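Local coordinates for protein acyl-coenzyme A oxidase (Caenorhabditis elegans, PDB 5K3J) that catalyses the FAD-dependent desaturation that begins peroxisomal beta-oxidation of ascaroside pheromone precursors, acting on CoA thioesters with a five-carbon omega side chain, at residues A[15-20]-A[329-334]; A[59-64]-A[70-75]; A[74-79]-A[101-106]. All coordinates share one frame; numbering follows the deposited sequence.

Contact 1 of 3, residues A[15-20]-A[329-334]; sequences LEERRM and EVKVLD. With FAD (flavin-adenine dinucleotide), chain G.
Lys331 meets the carboxylates of Glu16 and Glu17 from the side: each offers its ammonium group the anti lone pair of OE2, on the side away from OE1. The result is a salt-bridge network that fastens helix 12-18 to the loop before helix 336-340 in the C-alpha1 domain of the acyl-CoA oxidase fold. Lys331 NZ lies 2.9 Å from Glu16 OE2 and 3.2 Å from Glu17 OE2. Its chain is fully extended beyond CG and comes from the direction opposite to both glutamates, which carries the charge across the gap between the backbones. Glu16 is likewise straight beyond CG, whereas Glu17 bends at chi2 (-73°) to bring its carboxylate round. Lys331 NZ also donates to Glu13 O, and Glu17 OE2 is shared with Arg598, which makes a further salt bridge to Asp334; the alternating charges probably stabilise one another. Next to Lys331, Val332 belongs to the FAD pocket, to which Arg318 and Gln338 also contribute hydrogen bonds. Val332 CG1 packs on the cofactor's adenosine, 3.5 Å from the ribose oxygen O4B of FAD and 3.9 Å from its adenine carbon C8A.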
loop_
_atom_site.group_PDB
_atom_site.type_symbol
_atom_site.label_atom_id
_atom_site.label_comp_id
_atom_site.label_asym_id
_atom_site.label_seq_id
_atom_site.Cartn_x
_atom_site.Cartn_y
_atom_site.Cartn_z
ATOM N N LEU A 15 -30.276 6.965 2.564
ATOM C CA LEU A 15 -31.584 6.460 2.965
ATOM C C LEU A 15 -32.236 5.660 1.844
ATOM O O LEU A 15 -32.863 4.630 2.091
ATOM C CB LEU A 15 -32.504 7.607 3.387
ATOM C CG LEU A 15 -33.892 7.170 3.860
ATOM C CD1 LEU A 15 -33.778 6.220 5.039
ATOM C CD2 LEU A 15 -34.765 8.370 4.213
ATOM N N GLU A 16 -32.078 6.137 0.613
ATOM C CA GLU A 16 -32.701 5.492 -0.535
ATOM C C GLU A 16 -31.914 4.254 -0.953
ATOM O O GLU A 16 -32.436 3.386 -1.649
ATOM C CB GLU A 16 -32.827 6.471 -1.708
ATOM C CG GLU A 16 -31.534 6.747 -2.456
ATOM C CD GLU A 16 -31.747 7.623 -3.679
ATOM O OE1 GLU A 16 -32.875 8.132 -3.860
ATOM O OE2 GLU A 16 -30.788 7.802 -4.462
ATOM N N GLU A 17 -30.661 4.180 -0.514
ATOM C CA GLU A 17 -29.824 3.007 -0.743
ATOM C C GLU A 17 -30.190 1.882 0.220
ATOM O O GLU A 17 -30.094 0.702 -0.119
ATOM C CB GLU A 17 -28.343 3.364 -0.592
ATOM C CG GLU A 17 -27.790 4.233 -1.711
ATOM C CD GLU A 17 -27.597 3.472 -3.009
ATOM O OE1 GLU A 17 -27.540 2.223 -2.972
ATOM O OE2 GLU A 17 -27.500 4.127 -4.068
ATOM N N ARG A 18 -30.619 2.257 1.422
ATOM C CA ARG A 18 -30.948 1.290 2.462
ATOM C C ARG A 18 -32.389 0.812 2.349
ATOM O O ARG A 18 -32.746 -0.246 2.869
ATOM C CB ARG A 18 -30.694 1.897 3.843
ATOM C CG ARG A 18 -29.224 2.122 4.138
ATOM C CD ARG A 18 -29.014 3.012 5.354
ATOM N NE ARG A 18 -27.593 3.161 5.653
ATOM C CZ ARG A 18 -27.096 4.017 6.542
ATOM N NH1 ARG A 18 -27.904 4.818 7.228
ATOM N NH2 ARG A 18 -25.785 4.074 6.744
ATOM N N ARG A 19 -33.214 1.593 1.661
ATOM C CA ARG A 19 -34.591 1.202 1.391
ATOM C C ARG A 19 -34.607 0.052 0.384
ATOM O O ARG A 19 -35.618 -0.629 0.213
ATOM C CB ARG A 19 -35.399 2.391 0.863
ATOM C CG ARG A 19 -36.803 2.514 1.436
ATOM C CD ARG A 19 -36.823 3.365 2.698
ATOM N NE ARG A 19 -36.958 2.565 3.911
ATOM C CZ ARG A 19 -37.342 3.060 5.083
ATOM N NH1 ARG A 19 -37.439 2.270 6.144
ATOM N NH2 ARG A 19 -37.634 4.351 5.193
ATOM N N MET A 20 -33.466 -0.162 -0.271
ATOM C CA MET A 20 -33.321 -1.205 -1.281
ATOM C C MET A 20 -32.872 -2.535 -0.676
ATOM O O MET A 20 -32.532 -3.465 -1.407
ATOM C CB MET A 20 -32.314 -0.780 -2.354
ATOM C CG MET A 20 -32.572 0.590 -2.960
ATOM S SD MET A 20 -31.352 1.075 -4.202
ATOM C CE MET A 20 -31.960 0.220 -5.653
ATOM N N GLU A 329 -25.743 14.779 -11.606
ATOM C CA GLU A 329 -24.674 13.792 -11.737
ATOM C C GLU A 329 -25.076 12.454 -11.120
ATOM O O GLU A 329 -25.911 12.405 -10.218
ATOM C CB GLU A 329 -23.388 14.305 -11.086
ATOM C CG GLU A 329 -22.756 15.486 -11.806
ATOM C CD GLU A 329 -21.624 16.112 -11.016
ATOM O OE1 GLU A 329 -21.894 16.672 -9.932
ATOM O OE2 GLU A 329 -20.466 16.045 -11.477
ATOM N N VAL A 330 -24.479 11.372 -11.612
ATOM C CA VAL A 330 -24.778 10.039 -11.100
ATOM C C VAL A 330 -23.879 9.668 -9.921
ATOM O O VAL A 330 -22.734 10.115 -9.834
ATOM C CB VAL A 330 -24.632 8.967 -12.216
ATOM C CG1 VAL A 330 -23.169 8.782 -12.617
ATOM C CG2 VAL A 330 -25.235 7.641 -11.782
ATOM N N LYS A 331 -24.411 8.863 -9.007
ATOM C CA LYS A 331 -23.607 8.272 -7.944
ATOM C C LYS A 331 -22.501 7.409 -8.555
ATOM O O LYS A 331 -22.753 6.620 -9.467
ATOM C CB LYS A 331 -24.480 7.435 -7.007
ATOM C CG LYS A 331 -25.572 8.220 -6.279
ATOM C CD LYS A 331 -26.368 7.311 -5.350
ATOM C CE LYS A 331 -27.451 8.065 -4.601
ATOM N NZ LYS A 331 -28.131 7.182 -3.615
ATOM N N VAL A 332 -21.277 7.559 -8.052
ATOM C CA VAL A 332 -20.124 6.874 -8.633
ATOM C C VAL A 332 -20.194 5.367 -8.425
ATOM O O VAL A 332 -19.528 4.608 -9.124
ATOM C CB VAL A 332 -18.798 7.400 -8.048
ATOM C CG1 VAL A 332 -18.519 8.810 -8.551
ATOM C CG2 VAL A 332 -18.832 7.354 -6.530
ATOM N N LEU A 333 -21.014 4.939 -7.472
ATOM C CA LEU A 333 -21.211 3.518 -7.224
ATOM C C LEU A 333 -21.936 2.851 -8.393
ATOM O O LEU A 333 -21.917 1.633 -8.529
ATOM C CB LEU A 333 -21.986 3.302 -5.918
ATOM C CG LEU A 333 -22.226 1.863 -5.447
ATOM C CD1 LEU A 333 -20.914 1.093 -5.352
ATOM C CD2 LEU A 333 -22.968 1.849 -4.116
ATOM N N ASP A 334 -22.567 3.653 -9.245
ATOM C CA ASP A 334 -23.307 3.110 -10.381
ATOM C C ASP A 334 -22.377 2.663 -11.505
ATOM O O ASP A 334 -22.718 1.774 -12.288
ATOM C CB ASP A 334 -24.311 4.137 -10.909
ATOM C CG ASP A 334 -25.552 4.233 -10.043
ATOM O OD1 ASP A 334 -25.764 3.324 -9.214
ATOM O OD2 ASP A 334 -26.320 5.205 -10.196
HETATM P PA FAD G . -13.663 11.143 -8.355
HETATM O O1A FAD G . -13.815 11.860 -9.699
HETATM O O2A FAD G . -14.739 11.593 -7.412
HETATM O O5B FAD G . -13.779 9.548 -8.581
HETATM C C5B FAD G . -13.880 8.699 -7.425
HETATM C C4B FAD G . -14.338 7.287 -7.897
HETATM O O4B FAD G . -15.322 7.407 -8.742
HETATM C C3B FAD G . -13.205 6.594 -8.663
HETATM O O3B FAD G . -13.196 5.285 -8.382
HETATM C C2B FAD G . -13.564 6.813 -10.161
HETATM O O2B FAD G . -13.059 5.664 -10.983
HETATM C C1B FAD G . -14.846 6.827 -10.165
HETATM N N9A FAD G . -15.339 7.665 -11.215
HETATM C C8A FAD G . -15.601 8.983 -11.137
HETATM N N7A FAD G . -16.054 9.388 -12.351
HETATM C C5A FAD G . -16.070 8.304 -13.179
HETATM C C6A FAD G . -16.441 8.158 -14.511
HETATM N N6A FAD G . -16.934 9.036 -15.518
HETATM N N1A FAD G . -16.360 6.964 -15.099
HETATM C C2A FAD G . -15.916 5.885 -14.394
HETATM N N3A FAD G . -15.553 6.025 -13.091
HETATM C C4A FAD G . -15.634 7.243 -12.488
HETATM N N1 FAD G . -6.244 19.273 -7.455
HETATM C C2 FAD G . -5.857 20.617 -7.876
HETATM O O2 FAD G . -6.627 21.293 -8.526
HETATM N N3 FAD G . -4.541 21.150 -7.517
HETATM C C4 FAD G . -3.642 20.365 -6.761
HETATM O O4 FAD G . -2.521 20.820 -6.455
HETATM C C4X FAD G . -4.034 18.995 -6.330
HETATM N N5 FAD G . -3.120 18.188 -5.557
HETATM C C5X FAD G . -3.507 16.844 -5.136
HETATM C C6 FAD G . -2.615 16.061 -4.384
HETATM C C7 FAD G . -2.986 14.766 -3.977
HETATM C C7M FAD G . -1.858 14.109 -3.173
HETATM C C8 FAD G . -4.242 14.255 -4.319
HETATM C C8M FAD G . -4.734 12.872 -3.927
HETATM C C9 FAD G . -5.143 15.034 -5.073
HETATM C C9A FAD G . -4.777 16.329 -5.483
HETATM N N10 FAD G . -5.714 17.150 -6.275
HETATM C C10 FAD G . -5.335 18.471 -6.687
HETATM C "C1'" FAD G . -7.049 16.628 -6.639
HETATM C "C2'" FAD G . -6.945 15.596 -7.758
HETATM O "O2'" FAD G . -6.468 16.207 -8.906
HETATM C "C3'" FAD G . -8.320 15.047 -8.016
HETATM O "O3'" FAD G . -8.828 14.500 -6.825
HETATM C "C4'" FAD G . -8.263 13.978 -9.074
HETATM O "O4'" FAD G . -7.845 14.548 -10.292
HETATM C "C5'" FAD G . -9.643 13.377 -9.236
HETATM O "O5'" FAD G . -10.109 12.963 -7.959
HETATM P P FAD G . -11.678 12.969 -7.645
HETATM O O1P FAD G . -11.905 13.517 -6.232
HETATM O O2P FAD G . -12.402 13.824 -8.633
HETATM O O3P FAD G . -12.233 11.496 -7.740
#

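Contact 2 of 3, residues A[59-64]-A[70-75]; sequences KPYPFL and VTEGTR
Tyr61 and Glu72 meet at about a right angle, the phenol ring and the carboxylate plane standing 85° apart. Glu72 OE2 lies at the ring edge, in the plane of the ring, 3.6 Å from Tyr61 CE1. Tyr61 OH is 3.4 Å from Glu72 OE2, at best a weak hydrogen bond. Much of the touching falls instead to the aliphatic part of the glutamate, since Glu72 CG comes within 3.5 Å of Tyr61 CE1. Just after the 3-10 segment 61-63, Leu64 CD1 reaches Glu72 CB at 4.3 Å, so the stem of the glutamate is packed by two side chains of 59-64.

The shape of Glu72 explains this double use. CG stands trans to the backbone N (chi1 171°), and a bend at chi2 then swings the carboxylate toward Arg75, one helical turn on. Arg75 starts out extended but folds at its far end, chi3 80°, and grips the carboxylate side-on with two nitrogens. Arg75 NE meets Glu72 OE1 at 2.8 Å, almost straight, and Arg75 NH2 meets Glu72 OE2 at 3.3 Å. Both oxygens are approached on their syn side, somewhat out of the carboxylate plane. Ile58 N supplies a further hydrogen bond to OE2, and Arg75 NH1 is bonded to Glu54 O, so the pair also ties down the chain ahead of Tyr61. Far from the annotated sites, this is an i to i+3 salt bridge on a helix, packed against a preceding 3-10 turn in the N-terminal helical region of the oxidase.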
loop_
_atom_site.group_PDB
_atom_site.type_symbol
_atom_site.label_atom_id
_atom_site.label_comp_id
_atom_site.label_asym_id
_atom_site.label_seq_id
_atom_site.Cartn_x
_atom_site.Cartn_y
_atom_site.Cartn_z
ATOM N N LYS A 59 -9.545 13.353 20.647
ATOM C CA LYS A 59 -9.764 14.167 19.461
ATOM C C LYS A 59 -9.517 13.270 18.256
ATOM O O LYS A 59 -8.978 12.175 18.420
ATOM C CB LYS A 59 -8.855 15.401 19.446
ATOM C CG LYS A 59 -7.378 15.149 19.667
ATOM C CD LYS A 59 -6.629 16.456 19.433
ATOM C CE LYS A 59 -5.298 16.536 20.157
ATOM N NZ LYS A 59 -4.636 17.840 19.870
ATOM N N PRO A 60 -9.938 13.705 17.052
ATOM C CA PRO A 60 -9.691 12.933 15.829
ATOM C C PRO A 60 -8.276 12.369 15.729
ATOM O O PRO A 60 -7.313 13.117 15.542
ATOM C CB PRO A 60 -9.944 13.958 14.724
ATOM C CG PRO A 60 -11.031 14.805 15.281
ATOM C CD PRO A 60 -10.811 14.865 16.780
ATOM N N TYR A 61 -8.175 11.046 15.846
ATOM C CA TYR A 61 -6.893 10.338 15.897
ATOM C C TYR A 61 -5.836 10.748 14.859
ATOM O O TYR A 61 -4.649 10.743 15.177
ATOM C CB TYR A 61 -7.128 8.822 15.790
ATOM C CG TYR A 61 -7.416 8.148 17.112
ATOM C CD1 TYR A 61 -7.627 8.893 18.261
ATOM C CD2 TYR A 61 -7.464 6.765 17.212
ATOM C CE1 TYR A 61 -7.888 8.281 19.473
ATOM C CE2 TYR A 61 -7.722 6.140 18.423
ATOM C CZ TYR A 61 -7.934 6.906 19.550
ATOM O OH TYR A 61 -8.190 6.289 20.753
ATOM N N PRO A 62 -6.243 11.071 13.616
ATOM C CA PRO A 62 -5.214 11.564 12.692
ATOM C C PRO A 62 -4.472 12.811 13.177
ATOM O O PRO A 62 -3.317 12.995 12.796
ATOM C CB PRO A 62 -6.013 11.878 11.432
ATOM C CG PRO A 62 -7.115 10.905 11.460
ATOM C CD PRO A 62 -7.496 10.756 12.904
ATOM N N PHE A 63 -5.107 13.637 14.006
ATOM C CA PHE A 63 -4.492 14.889 14.449
ATOM C C PHE A 63 -3.370 14.675 15.470
ATOM O O PHE A 63 -2.637 15.609 15.802
ATOM C CB PHE A 63 -5.541 15.826 15.059
ATOM C CG PHE A 63 -6.621 16.253 14.100
ATOM C CD1 PHE A 63 -6.514 15.999 12.742
ATOM C CD2 PHE A 63 -7.741 16.918 14.562
ATOM C CE1 PHE A 63 -7.510 16.395 11.866
ATOM C CE2 PHE A 63 -8.737 17.314 13.693
ATOM C CZ PHE A 63 -8.622 17.049 12.340
ATOM N N LEU A 64 -3.232 13.448 15.958
ATOM C CA LEU A 64 -2.337 13.165 17.078
ATOM C C LEU A 64 -0.897 12.902 16.659
ATOM O O LEU A 64 -0.638 12.184 15.689
ATOM C CB LEU A 64 -2.862 11.967 17.867
ATOM C CG LEU A 64 -4.184 12.202 18.589
ATOM C CD1 LEU A 64 -4.743 10.881 19.096
ATOM C CD2 LEU A 64 -3.978 13.188 19.728
ATOM N N VAL A 70 0.634 7.269 21.747
ATOM C CA VAL A 70 0.992 6.356 22.829
ATOM C C VAL A 70 0.224 6.715 24.094
ATOM O O VAL A 70 -0.340 5.844 24.763
ATOM C CB VAL A 70 2.503 6.386 23.129
ATOM C CG1 VAL A 70 2.824 5.485 24.310
ATOM C CG2 VAL A 70 3.294 5.963 21.910
ATOM N N THR A 71 0.210 8.008 24.406
ATOM C CA THR A 71 -0.529 8.531 25.547
ATOM C C THR A 71 -2.004 8.152 25.489
ATOM O O THR A 71 -2.586 7.717 26.482
ATOM C CB THR A 71 -0.421 10.071 25.628
ATOM O OG1 THR A 71 0.949 10.451 25.817
ATOM C CG2 THR A 71 -1.252 10.603 26.787
ATOM N N GLU A 72 -2.596 8.302 24.313
ATOM C CA GLU A 72 -4.028 8.089 24.145
ATOM C C GLU A 72 -4.415 6.615 24.214
ATOM O O GLU A 72 -5.479 6.271 24.731
ATOM C CB GLU A 72 -4.493 8.698 22.819
ATOM C CG GLU A 72 -5.922 8.374 22.416
ATOM C CD GLU A 72 -6.982 9.017 23.303
ATOM O OE1 GLU A 72 -6.645 9.671 24.314
ATOM O OE2 GLU A 72 -8.176 8.864 22.974
ATOM N N GLY A 73 -3.555 5.750 23.691
ATOM C CA GLY A 73 -3.765 4.321 23.808
ATOM C C GLY A 73 -3.667 3.903 25.262
ATOM O O GLY A 73 -4.362 2.994 25.706
ATOM N N THR A 74 -2.804 4.586 26.005
ATOM C CA THR A 74 -2.596 4.306 27.424
ATOM C C THR A 74 -3.718 4.904 28.277
ATOM O O THR A 74 -4.175 4.281 29.244
ATOM C CB THR A 74 -1.238 4.851 27.903
ATOM O OG1 THR A 74 -0.184 4.071 27.330
ATOM C CG2 THR A 74 -1.130 4.791 29.411
ATOM N N ARG A 75 -4.153 6.112 27.916
ATOM C CA ARG A 75 -5.292 6.743 28.574
ATOM C C ARG A 75 -6.524 5.851 28.439
ATOM O O ARG A 75 -7.160 5.504 29.434
ATOM C CB ARG A 75 -5.586 8.128 27.983
ATOM C CG ARG A 75 -6.781 8.830 28.637
ATOM C CD ARG A 75 -7.184 10.094 27.895
ATOM N NE ARG A 75 -7.996 9.808 26.718
ATOM C CZ ARG A 75 -9.309 9.609 26.756
ATOM N NH1 ARG A 75 -9.958 9.655 27.911
ATOM N NH2 ARG A 75 -9.975 9.365 25.639
#

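Contact 3 of 3, residues A[74-79]-A[101-106]; sequences TRKISI and REVIGY
Lys76 and Ile104 run alongside each other, pointing opposite ways, the root of the lysine lying against the tip of the isoleucine. Ile104 CD1 is 3.6 Å from Lys76 CB and as close to Lys76 C, so the methyl rests against the backbone of helix 66-82. Ile77 comes in at a slant, and the two CD1 methyls, Ile77 CD1 and Ile104 CD1, come end to end at 3.7 Å. Val103 adds a second contact further along the lysine chain, with Val103 CG1 3.7 Å from Lys76 CG, beside Ile104 CD1.

Beyond CG the lysine chain curls, with bends at chi2, chi3 and chi4 (81°, 90° and 65°) that lead NZ to the backbone carbonyl of Val103. Lys76 NZ donates to Val103 O at 3.1 Å, coming from above the carbonyl plane and not along a lone pair. The buried ammonium is also held by Leu55 O and by a salt bridge to Asp57, which would offset its charge, while Val103 O takes a second donor, Arg616 NH2.

The contact thus packs helix 66-82 against the last turn of helix 93-103 in the N-terminal helical region. Leu80, on helix 66-82, extends the patch by touching both Val103 and Ile104, Tyr651 and Leu652 of the second subunit pack against 74-78, and Arg101 leans on helix 287-315 beside Glu299, a residue important for substrate specificity.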
loop_
_atom_site.group_PDB
_atom_site.type_symbol
_atom_site.label_atom_id
_atom_site.label_comp_id
_atom_site.label_asym_id
_atom_site.label_seq_id
_atom_site.Cartn_x
_atom_site.Cartn_y
_atom_site.Cartn_z
ATOM N N THR A 74 -2.804 4.586 26.005
ATOM C CA THR A 74 -2.596 4.306 27.424
ATOM C C THR A 74 -3.718 4.904 28.277
ATOM O O THR A 74 -4.175 4.281 29.244
ATOM C CB THR A 74 -1.238 4.851 27.903
ATOM O OG1 THR A 74 -0.184 4.071 27.330
ATOM C CG2 THR A 74 -1.130 4.791 29.411
ATOM N N ARG A 75 -4.153 6.112 27.916
ATOM C CA ARG A 75 -5.292 6.743 28.574
ATOM C C ARG A 75 -6.524 5.851 28.439
ATOM O O ARG A 75 -7.160 5.504 29.434
ATOM C CB ARG A 75 -5.586 8.128 27.983
ATOM C CG ARG A 75 -6.781 8.830 28.637
ATOM C CD ARG A 75 -7.184 10.094 27.895
ATOM N NE ARG A 75 -7.996 9.808 26.718
ATOM C CZ ARG A 75 -9.309 9.609 26.756
ATOM N NH1 ARG A 75 -9.958 9.655 27.911
ATOM N NH2 ARG A 75 -9.975 9.365 25.639
ATOM N N LYS A 76 -6.830 5.457 27.205
ATOM C CA LYS A 76 -8.067 4.752 26.907
ATOM C C LYS A 76 -8.066 3.321 27.447
ATOM O O LYS A 76 -9.116 2.803 27.816
ATOM C CB LYS A 76 -8.315 4.751 25.400
ATOM C CG LYS A 76 -9.789 4.699 25.025
ATOM C CD LYS A 76 -10.438 6.075 25.110
ATOM C CE LYS A 76 -10.340 6.839 23.800
ATOM N NZ LYS A 76 -11.121 6.148 22.748
ATOM N N ILE A 77 -6.895 2.689 27.510
ATOM C CA ILE A 77 -6.806 1.296 27.967
ATOM C C ILE A 77 -6.931 1.192 29.489
ATOM O O ILE A 77 -7.399 0.177 30.015
ATOM C CB ILE A 77 -5.482 0.622 27.513
ATOM C CG1 ILE A 77 -5.620 -0.902 27.495
ATOM C CG2 ILE A 77 -4.320 1.047 28.390
ATOM C CD1 ILE A 77 -6.757 -1.395 26.622
ATOM N N SER A 78 -6.530 2.246 30.195
ATOM C CA SER A 78 -6.619 2.253 31.648
ATOM C C SER A 78 -8.044 2.549 32.082
ATOM O O SER A 78 -8.518 2.023 33.085
ATOM C CB SER A 78 -5.656 3.280 32.250
ATOM O OG SER A 78 -6.099 4.604 32.008
ATOM N N ILE A 79 -8.724 3.399 31.321
ATOM C CA ILE A 79 -10.128 3.693 31.579
ATOM C C ILE A 79 -10.984 2.479 31.227
ATOM O O ILE A 79 -11.842 2.061 32.009
ATOM C CB ILE A 79 -10.621 4.909 30.774
ATOM C CG1 ILE A 79 -9.777 6.141 31.093
ATOM C CG2 ILE A 79 -12.084 5.181 31.074
ATOM C CD1 ILE A 79 -10.107 7.333 30.235
ATOM N N ARG A 101 -11.487 -3.219 19.688
ATOM C CA ARG A 101 -11.461 -2.763 18.299
ATOM C C ARG A 101 -12.287 -1.493 18.136
ATOM O O ARG A 101 -11.992 -0.663 17.279
ATOM C CB ARG A 101 -11.986 -3.836 17.342
ATOM C CG ARG A 101 -11.001 -4.946 16.996
ATOM C CD ARG A 101 -11.663 -5.967 16.078
ATOM N NE ARG A 101 -10.810 -7.112 15.773
ATOM C CZ ARG A 101 -11.279 -8.321 15.491
ATOM N NH1 ARG A 101 -12.589 -8.534 15.494
ATOM N NH2 ARG A 101 -10.448 -9.320 15.220
ATOM N N GLU A 102 -13.323 -1.350 18.957
ATOM C CA GLU A 102 -14.173 -0.172 18.888
ATOM C C GLU A 102 -13.648 0.969 19.741
ATOM O O GLU A 102 -13.379 2.052 19.228
ATOM C CB GLU A 102 -15.605 -0.502 19.309
ATOM C CG GLU A 102 -16.483 0.739 19.415
ATOM C CD GLU A 102 -17.956 0.407 19.560
ATOM O OE1 GLU A 102 -18.543 0.729 20.616
ATOM O OE2 GLU A 102 -18.534 -0.170 18.615
ATOM N N VAL A 103 -13.514 0.732 21.041
ATOM C CA VAL A 103 -13.081 1.782 21.962
ATOM C C VAL A 103 -11.637 2.206 21.694
ATOM O O VAL A 103 -11.368 3.373 21.408
ATOM C CB VAL A 103 -13.203 1.342 23.429
ATOM C CG1 VAL A 103 -12.690 2.433 24.352
ATOM C CG2 VAL A 103 -14.641 1.004 23.753
ATOM N N ILE A 104 -10.706 1.260 21.778
ATOM C CA ILE A 104 -9.297 1.584 21.562
ATOM C C ILE A 104 -8.975 1.839 20.090
ATOM O O ILE A 104 -8.549 2.933 19.716
ATOM C CB ILE A 104 -8.369 0.467 22.086
ATOM C CG1 ILE A 104 -8.670 0.157 23.556
ATOM C CG2 ILE A 104 -6.912 0.877 21.946
ATOM C CD1 ILE A 104 -8.303 1.272 24.526
ATOM N N GLY A 105 -9.169 0.824 19.257
ATOM C CA GLY A 105 -8.845 0.939 17.850
ATOM C C GLY A 105 -7.733 -0.008 17.449
ATOM O O GLY A 105 -7.386 -0.935 18.189
ATOM N N TYR A 106 -7.158 0.237 16.280
ATOM C CA TYR A 106 -6.176 -0.673 15.720
ATOM C C TYR A 106 -4.739 -0.193 15.902
ATOM O O TYR A 106 -3.803 -0.972 15.733
ATOM C CB TYR A 106 -6.447 -0.880 14.234
ATOM C CG TYR A 106 -7.876 -1.213 13.879
ATOM C CD1 TYR A 106 -8.664 -2.015 14.700
ATOM C CD2 TYR A 106 -8.438 -0.725 12.708
ATOM C CE1 TYR A 106 -9.973 -2.315 14.358
ATOM C CE2 TYR A 106 -9.736 -1.020 12.362
ATOM C CZ TYR A 106 -10.500 -1.816 13.190
ATOM O OH TYR A 106 -11.800 -2.119 12.858
#

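In the fold
From the N terminus, residues 15-20 on helix 12-18 open the longest loop, which contact 1 closes only at 329-334, after 308 intervening residues. Contacts 2 and 3 are nested inside it. Contact 2 closes a short loop as the chain turns from 59-64 into helix 66-82; contact 3 begins on that helix where contact 2 ends, sharing Thr74 and Arg75, and closes a second loop at 101-106. Their centres are 9 Å apart, and Tyr61 OH packs 3.5 Å from both Ile104 O and Lys76 NZ. Contact 1 lies about 34 Å away, centre to centre, joining the chain's start to the C-alpha1 domain. All three adjoin the second subunit.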